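Protein (lectin) (Hyacinthoides hispanica, PDB 1B2P) binds mannose as a bulb-type lectin of a monocot plant, and probably recognises mannose-bearing glycans through this specificity. Local coordinates at residues A[8-12]-A[13-17]. Sequence-based numbering, arbitrary orientation.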
ATOM      1  N   GLN A   8     -18.620   6.500  14.495  1.00 13.60           N
ATOM      2  CA  GLN A   8     -19.954   6.435  13.833  1.00 15.20           C
ATOM      3  C   GLN A   8     -20.285   4.962  13.597  1.00 14.52           C
ATOM      4  O   GLN A   8     -19.491   4.074  13.606  1.00 15.55           O
ATOM      5  CB  GLN A   8     -19.731   7.134  12.428  1.00 14.93           C
ATOM      6  CG  GLN A   8     -18.611   6.503  11.624  1.00 15.51           C
ATOM      7  CD  GLN A   8     -18.354   7.344  10.349  1.00 19.13           C
ATOM      8  OE1 GLN A   8     -18.872   7.131   9.220  1.00 16.05           O
ATOM      9  NE2 GLN A   8     -17.414   8.273  10.556  1.00 13.43           N
ATOM     10  N   PRO A   9     -21.610   4.789  13.287  1.00 17.07           N
ATOM     11  CA  PRO A   9     -22.076   3.362  13.210  1.00 22.75           C
ATOM     12  C   PRO A   9     -21.994   2.836  11.808  1.00 27.46           C
ATOM     13  O   PRO A   9     -23.036   2.533  11.119  1.00 31.38           O
ATOM     14  CB  PRO A   9     -23.575   3.584  13.527  1.00 22.15           C
ATOM     15  CG  PRO A   9     -23.986   4.935  13.112  1.00 23.19           C
ATOM     16  CD  PRO A   9     -22.693   5.729  13.312  1.00 18.92           C
ATOM     17  N   ASP A  10     -20.848   2.630  11.293  1.00 24.35           N
ATOM     18  CA  ASP A  10     -20.613   2.017   9.970  1.00 22.75           C
ATOM     19  C   ASP A  10     -19.209   1.459   9.978  1.00 20.99           C
ATOM     20  O   ASP A  10     -18.536   1.577  11.031  1.00 23.74           O
ATOM     21  CB  ASP A  10     -20.926   3.011   8.888  1.00 22.30           C
ATOM     22  CG  ASP A  10     -19.974   4.238   8.955  1.00 21.65           C
ATOM     23  OD1 ASP A  10     -18.747   3.963   9.113  1.00 22.62           O
ATOM     24  OD2 ASP A  10     -20.545   5.344   8.944  1.00 23.29           O
ATOM     25  N   ASP A  11     -18.776   0.817   8.952  1.00 19.26           N
ATOM     26  CA  ASP A  11     -17.555   0.067   8.965  1.00 24.17           C
ATOM     27  C   ASP A  11     -16.368   0.956   8.487  1.00 21.03           C
ATOM     28  O   ASP A  11     -15.338   0.338   8.182  1.00 22.52           O
ATOM     29  CB  ASP A  11     -17.569  -1.120   8.047  1.00 32.14           C
ATOM     30  CG  ASP A  11     -18.543  -2.231   8.066  1.00 41.32           C
ATOM     31  OD1 ASP A  11     -19.054  -2.542   9.151  1.00 45.81           O
ATOM     32  OD2 ASP A  11     -18.736  -2.812   6.963  1.00 46.37           O
ATOM     33  N   ASN A  12     -16.511   2.266   8.723  1.00 17.37           N
ATOM     34  CA  ASN A  12     -15.306   3.024   8.319  1.00 17.53           C
ATOM     35  C   ASN A  12     -14.320   2.784   9.518  1.00 18.00           C
ATOM     36  O   ASN A  12     -14.803   2.894  10.640  1.00 24.32           O
ATOM     37  CB  ASN A  12     -15.718   4.469   8.233  1.00 13.21           C
ATOM     38  CG  ASN A  12     -16.556   4.809   6.989  1.00 16.36           C
ATOM     39  OD1 ASN A  12     -17.401   5.729   7.087  1.00 21.44           O
ATOM     40  ND2 ASN A  12     -16.246   4.113   5.991  1.00 12.86           N
ATOM     41  N   HIS A  13     -13.118   2.564   9.117  1.00 15.88           N
ATOM     42  CA  HIS A  13     -12.076   2.341  10.125  1.00 18.70           C
ATOM     43  C   HIS A  13     -10.771   2.901   9.642  1.00 17.83           C
ATOM     44  O   HIS A  13     -10.585   2.950   8.415  1.00 19.22           O
ATOM     45  CB  HIS A  13     -11.908   0.828  10.409  1.00 23.53           C
ATOM     46  CG  HIS A  13     -11.518   0.141   9.124  1.00 30.73           C
ATOM     47  ND1 HIS A  13     -10.198  -0.162   8.813  1.00 35.70           N
ATOM     48  CD2 HIS A  13     -12.264  -0.293   8.051  1.00 33.26           C
ATOM     49  CE1 HIS A  13     -10.156  -0.721   7.609  1.00 37.33           C
ATOM     50  NE2 HIS A  13     -11.369  -0.798   7.119  1.00 35.73           N
ATOM     51  N   PRO A  14      -9.874   3.240  10.535  1.00 14.18           N
ATOM     52  CA  PRO A  14     -10.016   3.257  11.936  1.00 17.01           C
ATOM     53  C   PRO A  14     -10.828   4.383  12.503  1.00 16.75           C
ATOM     54  O   PRO A  14     -10.845   5.488  11.931  1.00 16.50           O
ATOM     55  CB  PRO A  14      -8.608   3.306  12.510  1.00 17.43           C
ATOM     56  CG  PRO A  14      -7.877   4.123  11.488  1.00 19.62           C
ATOM     57  CD  PRO A  14      -8.544   3.796  10.177  1.00 16.44           C
ATOM     58  N   GLN A  15     -11.414   4.107  13.678  1.00 14.43           N
ATOM     59  CA  GLN A  15     -12.076   5.141  14.433  1.00 13.96           C
ATOM     60  C   GLN A  15     -11.379   5.331  15.848  1.00 17.69           C
ATOM     61  O   GLN A  15     -11.903   6.172  16.582  1.00 24.34           O
ATOM     62  CB  GLN A  15     -13.549   4.884  14.758  1.00 20.58           C
ATOM     63  CG  GLN A  15     -14.348   4.711  13.429  1.00 17.65           C
ATOM     64  CD  GLN A  15     -15.808   4.260  13.676  1.00 17.52           C
ATOM     65  OE1 GLN A  15     -16.472   3.740  12.683  1.00 21.96           O
ATOM     66  NE2 GLN A  15     -16.387   4.590  14.740  1.00 14.17           N
ATOM     67  N   ILE A  16     -10.353   4.603  15.998  1.00 18.11           N
ATOM     68  CA  ILE A  16      -9.681   4.857  17.351  1.00 18.58           C
ATOM     69  C   ILE A  16      -8.262   4.525  17.009  1.00 17.25           C
ATOM     70  O   ILE A  16      -7.890   3.633  16.210  1.00 21.78           O
ATOM     71  CB  ILE A  16     -10.141   3.726  18.310  1.00 20.19           C
ATOM     72  CG1 ILE A  16     -11.634   3.863  18.660  1.00 27.46           C
ATOM     73  CG2 ILE A  16      -9.231   3.919  19.563  1.00 23.06           C
ATOM     74  CD1 ILE A  16     -12.081   2.843  19.744  1.00 31.86           C
ATOM     75  N   LEU A  17      -7.308   5.329  17.608  1.00 15.52           N
ATOM     76  CA  LEU A  17      -5.904   4.915  17.606  1.00 16.04           C
ATOM     77  C   LEU A  17      -5.548   4.458  19.053  1.00 16.11           C
ATOM     78  O   LEU A  17      -5.614   5.344  19.889  1.00 17.67           O
ATOM     79  CB  LEU A  17      -5.090   6.156  17.304  1.00 20.09           C
ATOM     80  CG  LEU A  17      -4.756   6.596  15.910  1.00 24.83           C
ATOM     81  CD1 LEU A  17      -3.595   7.617  16.017  1.00 23.97           C
ATOM     82  CD2 LEU A  17      -4.338   5.460  14.982  1.00 23.87           C
TER
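Gln15 reaches back across the loop that joins strands 3-5 and 16-18 of this bulb-type lectin fold, and its side chain lies between the backbones of Gln8 and Asn12. Gln15 CG stands beside its own backbone N, anti to the carbonyl carbon (chi1 -59°), and the extended chain beyond it places Gln15 CD 3.5 Å from Asn12 O and 3.7 Å from Gln8 N. The aliphatic part takes part too: Gln15 CG lies 3.4 Å from Asn12 O. On the amide side, Gln15 CD is 4.1 Å from Gln8 CG. The two glutamine side chains cross at about a right angle, with amide planes 46° apart.

The curve that Gln15 spans is shaped by an inverse gamma turn centred on Pro9, with a weak bond from Asp10 N to Gln8 O, followed by an Asx turn. In the latter, Asn12 N donates to Asp10 OD1 at 2.8 Å, meeting the carboxylate oxygen nearly along its C-O axis.

A cis peptide bond precedes Pro14, whose backbone is hydrogen-bonded to Phe5, tying the loop to strand 3-5. Asp10 and Asn12 also pack on Asp102 of the second subunit, placing the loop at a subunit interface. His13 CG sits between its own backbone N and carbonyl carbon (chi1 60°), which brings the ring back toward the preceding backbone with its CD2 edge at Asp11 O: this oxygen lies near the ring plane, 3.1 Å from His13 CD2.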